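Local coordinates for protein PbICP-C (Plasmodium berghei, PDB 3PNR) that probably inhibits cysteine proteases, as expected of a falstatin-family domain with an immunoglobulin-like beta-sandwich fold, at residues G66-E78 against T91-P105. Sequence-based numbering, arbitrary orientation.
With CD (cadmium ion), chain F.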
loop_
_atom_site.group_PDB
_atom_site.type_symbol
_atom_site.label_atom_id
_atom_site.label_comp_id
_atom_site.label_asym_id
_atom_site.label_seq_id
_atom_site.Cartn_x
_atom_site.Cartn_y
_atom_site.Cartn_z
ATOM N N GLY B 66 1.739 3.763 -2.658
ATOM C CA GLY B 66 0.767 4.670 -3.247
ATOM C C GLY B 66 1.387 5.638 -4.254
ATOM O O GLY B 66 0.689 6.405 -4.908
ATOM N N TYR B 67 2.709 5.611 -4.357
ATOM C CA TYR B 67 3.416 6.331 -5.401
ATOM C C TYR B 67 3.498 5.505 -6.680
ATOM O O TYR B 67 3.733 4.295 -6.630
ATOM C CB TYR B 67 4.832 6.667 -4.944
ATOM C CG TYR B 67 4.881 7.647 -3.806
ATOM C CD1 TYR B 67 4.619 7.237 -2.499
ATOM C CD2 TYR B 67 5.197 8.985 -4.026
ATOM C CE1 TYR B 67 4.659 8.134 -1.446
ATOM C CE2 TYR B 67 5.247 9.892 -2.974
ATOM C CZ TYR B 67 4.974 9.460 -1.690
ATOM O OH TYR B 67 5.018 10.346 -0.642
ATOM N N LEU B 68 3.302 6.161 -7.820
ATOM C CA LEU B 68 3.626 5.549 -9.114
ATOM C C LEU B 68 4.461 6.466 -10.023
ATOM O O LEU B 68 4.451 7.685 -9.877
ATOM C CB LEU B 68 2.374 5.029 -9.842
ATOM C CG LEU B 68 1.167 5.919 -10.161
ATOM C CD1 LEU B 68 1.465 7.405 -10.011
ATOM C CD2 LEU B 68 0.676 5.609 -11.570
ATOM N N TRP B 69 5.196 5.859 -10.948
ATOM C CA TRP B 69 5.963 6.599 -11.944
ATOM C C TRP B 69 5.083 6.981 -13.130
ATOM O O TRP B 69 4.451 6.116 -13.749
ATOM C CB TRP B 69 7.117 5.741 -12.449
ATOM C CG TRP B 69 8.242 5.600 -11.486
ATOM C CD1 TRP B 69 8.504 4.531 -10.690
ATOM C CD2 TRP B 69 9.273 6.568 -11.218
ATOM N NE1 TRP B 69 9.631 4.768 -9.937
ATOM C CE2 TRP B 69 10.123 6.008 -10.245
ATOM C CE3 TRP B 69 9.552 7.852 -11.704
ATOM C CZ2 TRP B 69 11.239 6.685 -9.750
ATOM C CZ3 TRP B 69 10.662 8.525 -11.213
ATOM C CH2 TRP B 69 11.492 7.941 -10.247
ATOM N N VAL B 70 5.051 8.274 -13.447
ATOM C CA VAL B 70 4.286 8.781 -14.586
ATOM C C VAL B 70 5.171 9.581 -15.545
ATOM O O VAL B 70 5.934 10.451 -15.117
ATOM C CB VAL B 70 3.138 9.674 -14.105
ATOM C CG1 VAL B 70 2.211 10.046 -15.253
ATOM C CG2 VAL B 70 2.375 8.977 -13.017
ATOM N N LEU B 71 5.087 9.280 -16.838
ATOM C CA LEU B 71 5.753 10.115 -17.837
ATOM C C LEU B 71 4.930 11.377 -18.020
ATOM O O LEU B 71 3.777 11.317 -18.445
ATOM C CB LEU B 71 5.902 9.396 -19.172
ATOM C CG LEU B 71 6.202 10.334 -20.352
ATOM C CD1 LEU B 71 7.643 10.842 -20.327
ATOM C CD2 LEU B 71 5.889 9.647 -21.679
ATOM N N LEU B 72 5.524 12.518 -17.691
ATOM C CA LEU B 72 4.770 13.761 -17.593
ATOM C C LEU B 72 4.912 14.683 -18.797
ATOM O O LEU B 72 4.043 15.520 -19.038
ATOM C CB LEU B 72 5.147 14.513 -16.312
ATOM C CG LEU B 72 4.610 13.923 -15.008
ATOM C CD1 LEU B 72 5.191 14.680 -13.829
ATOM C CD2 LEU B 72 3.083 13.950 -14.983
ATOM N N GLY B 73 6.000 14.553 -19.548
ATOM C CA GLY B 73 6.177 15.420 -20.698
ATOM C C GLY B 73 7.498 15.357 -21.438
ATOM O O GLY B 73 8.520 14.939 -20.888
ATOM N N ILE B 74 7.447 15.768 -22.705
ATOM C CA ILE B 74 8.626 16.003 -23.527
ATOM C C ILE B 74 8.643 17.489 -23.887
ATOM O O ILE B 74 7.651 18.009 -24.401
ATOM C CB ILE B 74 8.573 15.178 -24.828
ATOM C CG1 ILE B 74 8.164 13.736 -24.538
ATOM C CG2 ILE B 74 9.924 15.201 -25.531
ATOM C CD1 ILE B 74 9.310 12.860 -24.059
ATOM N N HIS B 75 9.748 18.176 -23.604
ATOM C CA HIS B 75 9.846 19.613 -23.884
ATOM C C HIS B 75 11.108 19.980 -24.664
ATOM O O HIS B 75 12.139 19.314 -24.556
ATOM C CB HIS B 75 9.819 20.433 -22.587
ATOM C CG HIS B 75 8.697 20.072 -21.663
ATOM N ND1 HIS B 75 7.444 20.641 -21.755
ATOM C CD2 HIS B 75 8.641 19.204 -20.626
ATOM C CE1 HIS B 75 6.663 20.134 -20.816
ATOM N NE2 HIS B 75 7.364 19.259 -20.119
ATOM N N LYS B 76 11.022 21.047 -25.448
ATOM C CA LYS B 76 12.222 21.661 -26.000
ATOM C C LYS B 76 12.739 22.659 -24.980
ATOM O O LYS B 76 13.946 22.776 -24.768
ATOM C CB LYS B 76 11.930 22.352 -27.331
ATOM C CG LYS B 76 11.890 21.402 -28.515
ATOM C CD LYS B 76 13.201 20.637 -28.639
ATOM C CE LYS B 76 13.060 19.416 -29.535
ATOM N NZ LYS B 76 12.546 19.768 -30.887
ATOM N N ASP B 77 11.809 23.363 -24.340
ATOM C CA ASP B 77 12.128 24.272 -23.242
ATOM C C ASP B 77 12.536 23.505 -21.988
ATOM O O ASP B 77 11.944 22.475 -21.661
ATOM C CB ASP B 77 10.912 25.143 -22.906
ATOM C CG ASP B 77 9.701 24.319 -22.488
ATOM O OD1 ASP B 77 9.272 23.463 -23.292
ATOM O OD2 ASP B 77 9.185 24.521 -21.362
ATOM N N GLU B 78 13.545 24.010 -21.287
ATOM C CA GLU B 78 13.867 23.498 -19.964
ATOM C C GLU B 78 12.616 23.653 -19.104
ATOM O O GLU B 78 12.128 24.770 -18.915
ATOM C CB GLU B 78 15.027 24.275 -19.351
ATOM C CG GLU B 78 15.440 23.795 -17.973
ATOM C CD GLU B 78 16.540 24.648 -17.369
ATOM O OE1 GLU B 78 16.439 25.894 -17.443
ATOM O OE2 GLU B 78 17.508 24.071 -16.821
ATOM N N THR B 91 -2.784 8.836 -16.382
ATOM C CA THR B 91 -2.204 9.381 -17.605
ATOM C C THR B 91 -1.836 8.246 -18.548
ATOM O O THR B 91 -0.773 7.640 -18.413
ATOM C CB THR B 91 -0.951 10.236 -17.303
ATOM O OG1 THR B 91 -1.349 11.488 -16.733
ATOM C CG2 THR B 91 -0.169 10.507 -18.562
ATOM N N LYS B 92 -2.714 7.964 -19.509
ATOM C CA LYS B 92 -2.553 6.788 -20.371
ATOM C C LYS B 92 -1.675 6.983 -21.614
ATOM O O LYS B 92 -0.862 6.118 -21.947
ATOM C CB LYS B 92 -3.918 6.216 -20.769
ATOM C CG LYS B 92 -4.559 5.355 -19.691
ATOM C CD LYS B 92 -5.540 4.357 -20.288
ATOM C CE LYS B 92 -5.816 3.205 -19.327
ATOM N NZ LYS B 92 -6.489 2.056 -19.998
ATOM N N LYS B 93 -1.835 8.115 -22.291
ATOM C CA LYS B 93 -1.114 8.369 -23.537
ATOM C C LYS B 93 0.411 8.288 -23.399
ATOM O O LYS B 93 0.996 8.907 -22.506
ATOM C CB LYS B 93 -1.495 9.738 -24.110
ATOM C CG LYS B 93 -2.984 9.959 -24.302
ATOM C CD LYS B 93 -3.246 11.224 -25.102
ATOM C CE LYS B 93 -2.605 11.143 -26.485
ATOM N NZ LYS B 93 -2.655 12.447 -27.222
ATOM N N SER B 94 1.038 7.521 -24.294
ATOM C CA SER B 94 2.488 7.552 -24.485
ATOM C C SER B 94 2.840 8.671 -25.459
ATOM O O SER B 94 1.955 9.256 -26.084
ATOM C CB SER B 94 3.001 6.216 -25.025
ATOM O OG SER B 94 3.259 5.300 -23.976
ATOM N N PHE B 95 4.129 8.974 -25.598
ATOM C CA PHE B 95 4.535 10.083 -26.463
ATOM C C PHE B 95 5.084 9.647 -27.817
ATOM O O PHE B 95 6.139 9.016 -27.894
ATOM C CB PHE B 95 5.543 11.003 -25.772
ATOM C CG PHE B 95 5.780 12.286 -26.521
ATOM C CD1 PHE B 95 4.948 13.385 -26.326
ATOM C CD2 PHE B 95 6.816 12.389 -27.443
ATOM C CE1 PHE B 95 5.152 14.565 -27.020
ATOM C CE2 PHE B 95 7.027 13.563 -28.138
ATOM C CZ PHE B 95 6.190 14.654 -27.927
ATOM N N PHE B 96 4.367 10.005 -28.881
ATOM C CA PHE B 96 4.785 9.668 -30.241
ATOM C C PHE B 96 4.754 10.887 -31.159
ATOM O O PHE B 96 3.688 11.417 -31.467
ATOM C CB PHE B 96 3.901 8.557 -30.818
ATOM C CG PHE B 96 3.821 7.334 -29.948
ATOM C CD1 PHE B 96 4.941 6.547 -29.729
ATOM C CD2 PHE B 96 2.625 6.969 -29.351
ATOM C CE1 PHE B 96 4.870 5.417 -28.927
ATOM C CE2 PHE B 96 2.546 5.842 -28.548
ATOM C CZ PHE B 96 3.670 5.063 -28.339
ATOM N N SER B 97 5.931 11.337 -31.588
ATOM C CA SER B 97 6.023 12.442 -32.538
ATOM C C SER B 97 6.983 12.098 -33.674
ATOM O O SER B 97 7.610 11.037 -33.672
ATOM C CB SER B 97 6.463 13.736 -31.843
ATOM O OG SER B 97 7.850 13.720 -31.548
ATOM N N GLU B 98 7.089 12.997 -34.647
ATOM C CA GLU B 98 8.000 12.801 -35.764
ATOM C C GLU B 98 9.445 12.764 -35.277
ATOM O O GLU B 98 10.269 12.019 -35.806
ATOM C CB GLU B 98 7.819 13.908 -36.807
ATOM C CG GLU B 98 8.000 15.324 -36.261
ATOM C CD GLU B 98 8.079 16.375 -37.361
ATOM O OE1 GLU B 98 7.515 16.146 -38.454
ATOM O OE2 GLU B 98 8.704 17.433 -37.129
ATOM N N GLU B 99 9.740 13.561 -34.254
ATOM C CA GLU B 99 11.102 13.708 -33.752
ATOM C C GLU B 99 11.491 12.634 -32.740
ATOM O O GLU B 99 12.608 12.116 -32.774
ATOM C CB GLU B 99 11.282 15.088 -33.119
ATOM C CG GLU B 99 10.849 16.238 -34.008
ATOM C CD GLU B 99 10.899 17.572 -33.295
ATOM O OE1 GLU B 99 10.499 17.630 -32.112
ATOM O OE2 GLU B 99 11.336 18.563 -33.916
ATOM N N ILE B 100 10.572 12.305 -31.838
ATOM C CA ILE B 100 10.883 11.401 -30.735
ATOM C C ILE B 100 9.661 10.608 -30.278
ATOM O O ILE B 100 8.521 11.024 -30.488
ATOM C CB ILE B 100 11.454 12.186 -29.529
ATOM C CG1 ILE B 100 12.038 11.235 -28.475
ATOM C CG2 ILE B 100 10.383 13.105 -28.935
ATOM C CD1 ILE B 100 13.050 11.900 -27.542
ATOM N N SER B 101 9.905 9.460 -29.655
ATOM C CA SER B 101 8.821 8.685 -29.061
ATOM C C SER B 101 9.217 8.107 -27.695
ATOM O O SER B 101 10.267 7.463 -27.554
ATOM C CB SER B 101 8.358 7.573 -30.007
ATOM O OG SER B 101 9.242 6.469 -29.956
ATOM N N VAL B 102 8.376 8.360 -26.692
ATOM C CA VAL B 102 8.604 7.840 -25.345
ATOM C C VAL B 102 7.328 7.263 -24.716
ATOM O O VAL B 102 6.237 7.832 -24.826
ATOM C CB VAL B 102 9.234 8.898 -24.409
ATOM C CG1 VAL B 102 9.949 8.210 -23.255
ATOM C CG2 VAL B 102 10.207 9.792 -25.179
ATOM N N THR B 103 7.476 6.121 -24.055
ATOM C CA THR B 103 6.331 5.387 -23.529
ATOM C C THR B 103 6.103 5.627 -22.038
ATOM O O THR B 103 7.050 5.873 -21.291
ATOM C CB THR B 103 6.520 3.886 -23.750
ATOM O OG1 THR B 103 7.795 3.494 -23.227
ATOM C CG2 THR B 103 6.466 3.563 -25.234
ATOM N N GLN B 104 4.842 5.556 -21.614
ATOM C CA GLN B 104 4.503 5.604 -20.194
ATOM C C GLN B 104 5.136 4.413 -19.484
ATOM O O GLN B 104 5.156 3.307 -20.026
ATOM C CB GLN B 104 2.985 5.573 -19.996
ATOM C CG GLN B 104 2.280 6.884 -20.305
ATOM C CD GLN B 104 2.587 7.974 -19.287
ATOM O OE1 GLN B 104 3.093 7.706 -18.195
ATOM N NE2 GLN B 104 2.282 9.213 -19.647
ATOM N N PRO B 105 5.664 4.630 -18.267
ATOM C CA PRO B 105 6.279 3.488 -17.579
ATOM C C PRO B 105 5.275 2.351 -17.381
ATOM O O PRO B 105 4.098 2.606 -17.116
ATOM C CB PRO B 105 6.720 4.081 -16.232
ATOM C CG PRO B 105 6.863 5.549 -16.490
ATOM C CD PRO B 105 5.780 5.878 -17.491
HETATM CD CD CD F . 7.284 22.977 -22.414
HETATM O O HOH W 1 5.469 21.736 -23.644
#
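A bend at chi2 of Gln104 (-70°) turns its amide back to the edge of strand 68-75, while Phe95, with CG anti to its backbone N (chi1 -169°), sets one ring face against Ile74. The amide of Gln104 grips the backbone of Leu71 at both polar atoms: OE1 accepts from Leu71 N at 2.9 Å, and NE2 gives to Leu71 O at 2.8 Å, in the carbonyl plane and on a lone pair. NE2 also donates to Lys93 O at 3.1 Å, within the amide's own plane, so three bonds fix the rotation of the group. Beside it, Pro105 CD packs 3.9 Å from Leu71 CB, and Val70 CG1 touches Thr91 CB.

Further along, Ile74 CG1 sits over the centre of the Phe95 ring, a CH-pi contact 3.5 Å from the centroid, and Ile74 CD1 reaches Val102 CG2 at 3.4 Å. Past the end of the strand, Lys76 NZ meets Glu99 OE1 at 3.2 Å in a salt bridge, from above the carboxylate plane. His75, turned away at the end of the strand, binds a cadmium ion through ND1, with both carboxylate oxygens of Asp77 in the following turn and a water.

Strand 68-75 pairs along its other edge with strand 159-168, and 100-107 belongs to the facing sheet. Between the layers the contact is largely apolar, and a side-chain amide, standing in for a strand partner, satisfies the backbone of Leu71.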